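Local coordinates for protein 3-oxo-tetronate kinase (Haemophilus influenzae, PDB 1YZY) that catalyses the ATP-dependent phosphorylation of 3-oxo-tetronate to 3-oxo-tetronate 4-phosphate, as a member of the four-carbon acid sugar kinase family, at residues F79-T84 with G91-V96; F108-P113 with K215-G220; G162-V167 with Y191-V196. All coordinates share one frame; numbering follows the deposited sequence.

Contact 1. Residues F79-T84 with G91-V96; sequences FKYCST and GNIGPV
Phe79, at the end of strand 77-80, lays its ring against the first turn of helix 93-104, where Val96 covers one face. CG1 of Val96 stands 3.8 Å from the centroid of the Phe79 ring and 16° off its normal, a CH-pi contact made over the face but shifted toward the rim. With CG of Phe79 anti to the backbone N (chi1 175°), the ring reaches the helix edge-on as well: its CE2 lies 3.3 Å from the carbonyl O of Ile93, which sits in the ring plane. That oxygen also accepts a hydrogen bond from the hydroxyl of Thr97. The other face of the Phe79 ring is met by Tyr81 CD2, so the phenyl is held between the helix and its own chain. The Tyr81 ring, on a residue whose carbonyl is held by the Lys80 ammonium, then takes Ile93: CG2 of Ile93 is 3.8 Å from Tyr81 CE2, and CD1 of the same isoleucine lies over one face. No hydrogen bond joins the two segments. The hydroxyl of Tyr81 bonds Thr218 instead, Phe85 packs edge-to-face on its ring, and strand 77-80 runs between strands 3-6 and 216-219, while helix 55-71 touches Asn92, Pro95 and Val96.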
loop_
_atom_site.group_PDB
_atom_site.type_symbol
_atom_site.label_atom_id
_atom_site.label_comp_id
_atom_site.label_asym_id
_atom_site.label_seq_id
_atom_site.Cartn_x
_atom_site.Cartn_y
_atom_site.Cartn_z
ATOM N N PHE A 79 11.563 4.630 -6.880
ATOM C CA PHE A 79 11.798 4.613 -5.441
ATOM C C PHE A 79 10.684 5.442 -4.812
ATOM O O PHE A 79 10.686 6.663 -4.899
ATOM C CB PHE A 79 13.178 5.214 -5.123
ATOM C CG PHE A 79 13.465 5.356 -3.649
ATOM C CD1 PHE A 79 12.828 4.545 -2.710
ATOM C CD2 PHE A 79 14.351 6.327 -3.201
ATOM C CE1 PHE A 79 13.064 4.706 -1.353
ATOM C CE2 PHE A 79 14.596 6.498 -1.847
ATOM C CZ PHE A 79 13.950 5.687 -0.917
ATOM N N LYS A 80 9.742 4.768 -4.169
ATOM C CA LYS A 80 8.597 5.405 -3.537
ATOM C C LYS A 80 8.736 5.662 -2.044
ATOM O O LYS A 80 8.928 4.736 -1.259
ATOM C CB LYS A 80 7.346 4.562 -3.817
ATOM C CG LYS A 80 6.194 4.727 -2.837
ATOM C CD LYS A 80 5.274 5.836 -3.233
ATOM C CE LYS A 80 4.098 5.930 -2.292
ATOM N NZ LYS A 80 4.462 6.409 -0.932
ATOM N N TYR A 81 8.575 6.922 -1.654
ATOM C CA TYR A 81 8.649 7.332 -0.259
ATOM C C TYR A 81 7.399 8.128 0.135
ATOM O O TYR A 81 6.457 8.234 -0.645
ATOM C CB TYR A 81 9.943 8.108 0.021
ATOM C CG TYR A 81 10.324 9.111 -1.043
ATOM C CD1 TYR A 81 9.598 10.290 -1.214
ATOM C CD2 TYR A 81 11.418 8.889 -1.872
ATOM C CE1 TYR A 81 9.954 11.221 -2.183
ATOM C CE2 TYR A 81 11.784 9.811 -2.845
ATOM C CZ TYR A 81 11.047 10.980 -2.993
ATOM O OH TYR A 81 11.418 11.917 -3.935
ATOM N N CYS A 82 7.366 8.662 1.350
ATOM C CA CYS A 82 6.186 9.389 1.800
ATOM C C CYS A 82 6.027 10.760 1.135
ATOM O O CYS A 82 7.019 11.390 0.739
ATOM C CB CYS A 82 6.202 9.530 3.324
ATOM S SG CYS A 82 4.612 9.969 4.089
ATOM N N SER A 83 4.777 11.206 1.009
ATOM C CA SER A 83 4.480 12.500 0.399
ATOM C C SER A 83 4.932 13.696 1.260
ATOM O O SER A 83 4.946 14.840 0.792
ATOM C CB SER A 83 2.992 12.599 0.037
ATOM O OG SER A 83 2.151 12.592 1.182
ATOM N N THR A 84 5.299 13.430 2.513
ATOM C CA THR A 84 5.788 14.477 3.414
ATOM C C THR A 84 7.314 14.399 3.540
ATOM O O THR A 84 7.921 15.025 4.413
ATOM C CB THR A 84 5.105 14.444 4.795
ATOM O OG1 THR A 84 4.782 13.097 5.152
ATOM C CG2 THR A 84 3.830 15.252 4.767
ATOM N N GLY A 91 18.285 10.378 6.894
ATOM C CA GLY A 91 17.067 9.865 6.283
ATOM C C GLY A 91 17.428 9.254 4.963
ATOM O O GLY A 91 17.891 9.914 4.039
ATOM N N ASN A 92 17.160 7.963 4.947
ATOM C CA ASN A 92 17.451 6.998 3.885
ATOM C C ASN A 92 17.028 7.369 2.474
ATOM O O ASN A 92 17.367 6.660 1.526
ATOM C CB ASN A 92 16.807 5.658 4.237
ATOM C CG ASN A 92 17.178 5.337 5.687
ATOM O OD1 ASN A 92 18.225 5.760 6.181
ATOM N ND2 ASN A 92 16.310 4.603 6.372
ATOM N N ILE A 93 16.240 8.431 2.315
ATOM C CA ILE A 93 15.785 8.800 0.966
ATOM C C ILE A 93 17.002 9.078 0.076
ATOM O O ILE A 93 17.142 8.493 -1.000
ATOM C CB ILE A 93 14.832 10.024 0.988
ATOM C CG1 ILE A 93 13.510 9.637 1.647
ATOM C CG2 ILE A 93 14.573 10.547 -0.431
ATOM C CD1 ILE A 93 12.602 10.818 1.898
ATOM N N GLY A 94 17.900 9.933 0.562
ATOM C CA GLY A 94 19.106 10.274 -0.180
ATOM C C GLY A 94 20.062 9.114 -0.371
ATOM O O GLY A 94 20.534 8.870 -1.485
ATOM N N PRO A 95 20.443 8.432 0.718
ATOM C CA PRO A 95 21.357 7.287 0.623
ATOM C C PRO A 95 20.855 6.215 -0.354
ATOM O O PRO A 95 21.629 5.684 -1.153
ATOM C CB PRO A 95 21.369 6.767 2.051
ATOM C CG PRO A 95 21.258 8.051 2.859
ATOM C CD PRO A 95 20.172 8.777 2.128
ATOM N N VAL A 96 19.567 5.881 -0.258
ATOM C CA VAL A 96 18.964 4.872 -1.125
ATOM C C VAL A 96 18.953 5.316 -2.578
ATOM O O VAL A 96 19.216 4.510 -3.469
ATOM C CB VAL A 96 17.528 4.502 -0.669
ATOM C CG1 VAL A 96 16.900 3.527 -1.635
ATOM C CG2 VAL A 96 17.566 3.875 0.711
#

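Contact 2. Residues F108-P113 with K215-G220; sequences FTVITP and KLVTGG
Thr218 and Val110 make the central polar contact: OG1 of Thr218 gives a 2.7 Å hydrogen bond to the carbonyl O of Val110, in the carbonyl plane and on a lone pair. The same oxygen takes a second, weak bond from the backbone N of Thr218, so one residue grips it twice. With chi1 at 85°, OG1 of Thr218 lies between its own backbone N and carbonyl carbon, turned to the neighbouring strand; its second partner is Tyr81. Another threonine answers from the other strand, where OG1 of Thr109 donates to Leu216 O at 2.8 Å. This donor stands 57° out of the carbonyl plane, well off the lone pairs. Farther along, Gly220 N bonds Thr112 O at 3.0 Å, and at the opposite end a water bridges Phe108 O and Leu216 N.

Strands 109-111 and 216-219 run parallel, their directions 9° apart and their axes 5.1 Å at closest approach. In the sugar-binding N-terminal domain, strand 109-111 is the edge of a three-stranded parallel sheet and 216-219 the outermost strand of the neighbouring mixed sheet, beside 77-80; threonine hydroxyls supply much of the bonding across this seam. At its far end the chains draw closer, Thr112 O lying 3.0 Å from Gly219 CA, an approach possible because Gly219 carries no side chain.

Carbon packing surrounds the polar line. Val110 and Val217, the one apolar pair across the segments, lie side by side and point the same way, CG2 of Val110 reaching CB of Val217 at 4.1 Å. Ile111 sets its CG1 3.7 Å from Thr218 OG1. CG2 of Thr112 rests near Thr218 O, and Leu216 packs onto Leu100, Leu101 and Leu104 of helix 93-104.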
loop_
_atom_site.group_PDB
_atom_site.type_symbol
_atom_site.label_atom_id
_atom_site.label_comp_id
_atom_site.label_asym_id
_atom_site.label_seq_id
_atom_site.Cartn_x
_atom_site.Cartn_y
_atom_site.Cartn_z
ATOM N N PHE A 108 21.419 10.991 -12.700
ATOM C CA PHE A 108 20.399 12.017 -12.525
ATOM C C PHE A 108 19.021 11.388 -12.341
ATOM O O PHE A 108 18.714 10.366 -12.956
ATOM C CB PHE A 108 20.390 12.968 -13.742
ATOM C CG PHE A 108 19.523 14.190 -13.561
ATOM C CD1 PHE A 108 19.848 15.158 -12.613
ATOM C CD2 PHE A 108 18.377 14.365 -14.324
ATOM C CE1 PHE A 108 19.040 16.278 -12.427
ATOM C CE2 PHE A 108 17.560 15.489 -14.142
ATOM C CZ PHE A 108 17.894 16.441 -13.193
ATOM N N THR A 109 18.195 12.008 -11.506
ATOM C CA THR A 109 16.837 11.527 -11.260
ATOM C C THR A 109 16.008 12.694 -10.727
ATOM O O THR A 109 16.557 13.763 -10.467
ATOM C CB THR A 109 16.824 10.342 -10.234
ATOM O OG1 THR A 109 15.519 9.745 -10.192
ATOM C CG2 THR A 109 17.188 10.822 -8.825
ATOM N N VAL A 110 14.695 12.499 -10.599
ATOM C CA VAL A 110 13.787 13.531 -10.079
ATOM C C VAL A 110 13.258 13.208 -8.680
ATOM O O VAL A 110 13.239 12.057 -8.256
ATOM C CB VAL A 110 12.572 13.767 -11.015
ATOM C CG1 VAL A 110 13.051 14.090 -12.413
ATOM C CG2 VAL A 110 11.648 12.551 -11.025
ATOM N N ILE A 111 12.797 14.241 -7.988
ATOM C CA ILE A 111 12.265 14.104 -6.641
ATOM C C ILE A 111 10.916 14.802 -6.597
ATOM O O ILE A 111 10.820 15.982 -6.935
ATOM C CB ILE A 111 13.222 14.769 -5.619
ATOM C CG1 ILE A 111 14.528 13.978 -5.540
ATOM C CG2 ILE A 111 12.550 14.957 -4.266
ATOM C CD1 ILE A 111 15.552 14.622 -4.665
ATOM N N THR A 112 9.871 14.086 -6.202
ATOM C CA THR A 112 8.554 14.696 -6.111
ATOM C C THR A 112 7.522 13.958 -5.278
ATOM O O THR A 112 6.968 12.953 -5.706
ATOM C CB THR A 112 7.948 15.013 -7.511
ATOM O OG1 THR A 112 6.613 15.517 -7.355
ATOM C CG2 THR A 112 7.923 13.777 -8.400
ATOM N N PRO A 113 7.340 14.387 -4.023
ATOM C CA PRO A 113 6.361 13.785 -3.116
ATOM C C PRO A 113 4.981 14.429 -3.228
ATOM O O PRO A 113 4.190 14.440 -2.286
ATOM C CB PRO A 113 6.870 14.229 -1.742
ATOM C CG PRO A 113 7.595 15.505 -2.025
ATOM C CD PRO A 113 8.341 15.152 -3.261
ATOM N N LYS A 215 15.720 5.903 -16.259
ATOM C CA LYS A 215 15.952 4.549 -15.759
ATOM C C LYS A 215 15.437 4.480 -14.321
ATOM O O LYS A 215 15.043 3.415 -13.840
ATOM C CB LYS A 215 17.450 4.258 -15.767
ATOM C CG LYS A 215 17.832 2.847 -16.086
ATOM C CD LYS A 215 17.754 2.597 -17.573
ATOM C CE LYS A 215 18.133 1.155 -17.911
ATOM N NZ LYS A 215 17.199 0.133 -17.334
ATOM N N LEU A 216 15.485 5.628 -13.641
ATOM C CA LEU A 216 15.044 5.766 -12.255
ATOM C C LEU A 216 14.348 7.098 -11.926
ATOM O O LEU A 216 14.787 8.166 -12.348
ATOM C CB LEU A 216 16.244 5.608 -11.311
ATOM C CG LEU A 216 15.985 5.931 -9.840
ATOM C CD1 LEU A 216 15.076 4.868 -9.229
ATOM C CD2 LEU A 216 17.291 6.021 -9.082
ATOM N N VAL A 217 13.255 7.020 -11.175
ATOM C CA VAL A 217 12.533 8.203 -10.737
ATOM C C VAL A 217 12.155 7.989 -9.269
ATOM O O VAL A 217 12.100 6.853 -8.805
ATOM C CB VAL A 217 11.260 8.485 -11.595
ATOM C CG1 VAL A 217 11.614 8.594 -13.075
ATOM C CG2 VAL A 217 10.222 7.431 -11.382
ATOM N N THR A 218 11.934 9.073 -8.532
ATOM C CA THR A 218 11.565 8.982 -7.120
ATOM C C THR A 218 10.378 9.901 -6.795
ATOM O O THR A 218 10.085 10.845 -7.537
ATOM C CB THR A 218 12.763 9.328 -6.166
ATOM O OG1 THR A 218 12.852 10.744 -5.964
ATOM C CG2 THR A 218 14.084 8.822 -6.726
ATOM N N GLY A 219 9.639 9.563 -5.743
ATOM C CA GLY A 219 8.512 10.387 -5.357
ATOM C C GLY A 219 7.477 9.667 -4.523
ATOM O O GLY A 219 7.742 8.597 -3.980
ATOM N N GLY A 220 6.325 10.307 -4.348
ATOM C CA GLY A 220 5.236 9.703 -3.602
ATOM C C GLY A 220 4.379 8.902 -4.569
ATOM O O GLY A 220 4.905 8.232 -5.459
HETATM O O HOH W 1 17.375 7.867 -14.395
#

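Contact 3. Residues G162-V167 with Y191-V196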
loop_
_atom_site.group_PDB
_atom_site.type_symbol
_atom_site.label_atom_id
_atom_site.label_comp_id
_atom_site.label_asym_id
_atom_site.label_seq_id
_atom_site.Cartn_x
_atom_site.Cartn_y
_atom_site.Cartn_z
ATOM N N GLY A 162 25.121 14.018 -3.478
ATOM C CA GLY A 162 25.151 14.997 -4.553
ATOM C C GLY A 162 24.360 16.259 -4.246
ATOM O O GLY A 162 23.962 16.489 -3.094
ATOM N N LYS A 163 24.153 17.086 -5.275
ATOM C CA LYS A 163 23.411 18.348 -5.141
ATOM C C LYS A 163 22.044 18.341 -5.832
ATOM O O LYS A 163 21.903 17.845 -6.953
ATOM C CB LYS A 163 24.261 19.523 -5.636
ATOM C CG LYS A 163 25.494 19.771 -4.772
ATOM C CD LYS A 163 25.093 20.096 -3.343
ATOM C CE LYS A 163 26.304 20.243 -2.451
ATOM N NZ LYS A 163 25.879 20.524 -1.055
ATOM N N THR A 164 21.064 18.940 -5.166
ATOM C CA THR A 164 19.686 18.990 -5.644
ATOM C C THR A 164 19.264 20.308 -6.322
ATOM O O THR A 164 19.425 21.393 -5.752
ATOM C CB THR A 164 18.716 18.695 -4.472
ATOM O OG1 THR A 164 19.235 17.613 -3.686
ATOM C CG2 THR A 164 17.340 18.313 -4.988
ATOM N N GLY A 165 18.709 20.193 -7.531
ATOM C CA GLY A 165 18.251 21.356 -8.280
ATOM C C GLY A 165 16.744 21.533 -8.264
ATOM O O GLY A 165 16.050 20.867 -7.498
ATOM N N LEU A 166 16.237 22.458 -9.080
ATOM C CA LEU A 166 14.791 22.714 -9.165
ATOM C C LEU A 166 14.382 23.131 -10.588
ATOM O O LEU A 166 15.065 23.851 -11.326
ATOM C CB LEU A 166 14.376 23.825 -8.198
ATOM C CG LEU A 166 12.922 24.300 -8.310
ATOM C CD1 LEU A 166 11.994 23.263 -7.726
ATOM C CD2 LEU A 166 12.728 25.617 -7.593
ATOM N N VAL A 167 13.225 22.590 -10.962
ATOM C CA VAL A 167 12.466 22.817 -12.187
ATOM C C VAL A 167 11.271 23.615 -11.739
ATOM O O VAL A 167 10.291 22.971 -11.364
ATOM C CB VAL A 167 12.021 21.555 -12.963
ATOM C CG1 VAL A 167 11.330 21.964 -14.285
ATOM C CG2 VAL A 167 13.235 20.644 -13.250
ATOM N N TYR A 191 24.036 18.975 -11.013
ATOM C CA TYR A 191 22.999 18.477 -10.120
ATOM C C TYR A 191 22.767 16.996 -10.383
ATOM O O TYR A 191 22.752 16.562 -11.538
ATOM C CB TYR A 191 21.703 19.258 -10.319
ATOM C CG TYR A 191 21.745 20.674 -9.800
ATOM C CD1 TYR A 191 21.776 20.931 -8.430
ATOM C CD2 TYR A 191 21.739 21.759 -10.674
ATOM C CE1 TYR A 191 21.801 22.229 -7.943
ATOM C CE2 TYR A 191 21.761 23.067 -10.198
ATOM C CZ TYR A 191 21.795 23.293 -8.836
ATOM O OH TYR A 191 21.848 24.578 -8.355
ATOM N N ARG A 192 22.605 16.230 -9.306
ATOM C CA ARG A 192 22.382 14.788 -9.391
ATOM C C ARG A 192 20.884 14.458 -9.279
ATOM O O ARG A 192 20.436 13.383 -9.705
ATOM C CB ARG A 192 23.187 14.076 -8.293
ATOM C CG ARG A 192 23.294 12.561 -8.434
ATOM C CD ARG A 192 24.184 11.976 -7.338
ATOM N NE ARG A 192 24.290 10.513 -7.363
ATOM C CZ ARG A 192 24.912 9.810 -8.304
ATOM N NH1 ARG A 192 24.956 8.490 -8.214
ATOM N NH2 ARG A 192 25.460 10.410 -9.352
ATOM N N TYR A 193 20.124 15.368 -8.669
ATOM C CA TYR A 193 18.676 15.209 -8.505
ATOM C C TYR A 193 17.989 16.539 -8.795
ATOM O O TYR A 193 18.588 17.611 -8.642
ATOM C CB TYR A 193 18.296 14.785 -7.079
ATOM C CG TYR A 193 19.420 14.175 -6.281
ATOM C CD1 TYR A 193 20.142 14.947 -5.368
ATOM C CD2 TYR A 193 19.786 12.834 -6.460
ATOM C CE1 TYR A 193 21.202 14.407 -4.659
ATOM C CE2 TYR A 193 20.844 12.282 -5.756
ATOM C CZ TYR A 193 21.548 13.074 -4.860
ATOM O OH TYR A 193 22.602 12.538 -4.172
ATOM N N ALA A 194 16.702 16.460 -9.123
ATOM C CA ALA A 194 15.918 17.639 -9.433
ATOM C C ALA A 194 14.518 17.595 -8.866
ATOM O O ALA A 194 13.740 16.710 -9.209
ATOM C CB ALA A 194 15.838 17.821 -10.940
ATOM N N VAL A 195 14.218 18.541 -7.981
ATOM C CA VAL A 195 12.887 18.685 -7.401
ATOM C C VAL A 195 12.063 19.353 -8.517
ATOM O O VAL A 195 12.599 20.124 -9.319
ATOM C CB VAL A 195 12.910 19.612 -6.147
ATOM C CG1 VAL A 195 11.495 19.893 -5.636
ATOM C CG2 VAL A 195 13.737 18.980 -5.049
ATOM N N VAL A 196 10.790 18.995 -8.625
ATOM C CA VAL A 196 9.934 19.573 -9.647
ATOM C C VAL A 196 8.638 20.040 -8.988
ATOM O O VAL A 196 8.003 19.303 -8.226
ATOM C CB VAL A 196 9.627 18.567 -10.785
ATOM C CG1 VAL A 196 8.837 19.245 -11.901
ATOM C CG2 VAL A 196 10.911 17.990 -11.358
#
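Strands 164-167 and 193-196 pair in parallel, and their tight part is the run from Thr164 to Val167 against Tyr193 to Val196. Gly165 N bonds Tyr193 O at 2.8 Å and nearly straight, 174° at the hydrogen; Gly165 O accepts Val195 N, and Val167 N meets Val195 O nearly along the C=O axis. Thr164 and Leu166 share a face with Tyr193 and Val195. There CG2 of Thr164 touches Val195 CG2 at 3.7 Å, and OG1 of Thr164, hydrogen-bonded to Asp157 of helix 152-159, comes to the edge of the Tyr193 ring, 3.3 Å from its CD1. On the other face Val167 and Val196 lie side by side, their CG2 atoms 4.0 Å apart.

Toward Lys163, the exposed residue of the contact, the pairing becomes irregular. Lys163 O takes the N-H of Arg192 at 2.9 Å, in the carbonyl plane, and more weakly that of Tyr193. With CG anti to the carbonyl carbon (chi1 -71°), the Tyr191 ring folds back over the partner chain, with Gly165 CA over its face, 3.7 Å from the centroid, a CH-pi contact that the lack of a side chain on Gly165 permits. Gly162 N closes this end with a 3.0 Å bond to Tyr193 OH, which is also hydrogen-bonded to Asp98.

Arg192 forms salt bridges with Asp98 and Asp102 of helix 93-104. Helix 152-159 packs on Thr164, Tyr193 and Val195, helix 176-188 covers Val167, Tyr191 and Ala194 from the other face, and strand 109-111 flanks strand 193-196.

In the fold
Contacts 1 and 2 are buried, whereas contact 3, whose centre lies about 27 Å from the centre of the chain, is only partly so. Chemistry follows position: contact 1 sets a helix on a strand mainly through apolar groups and rings, with no hydrogen bond across; contact 2 joins two sheet edges largely through threonine hydroxyls; contact 3 is parallel backbone pairing with partly exposed Tyr191 and exposed Lys163 at its outer end. Contact 2 touches both others, through Tyr81 N and Gly219 O, 3.0 Å apart, and Ile111 N and Ala194 O, 2.9 Å apart; contacts 1 and 3 do not touch. The start of helix 93-104 forms most of one segment of contact 1, and the helix touches residues of both other contacts.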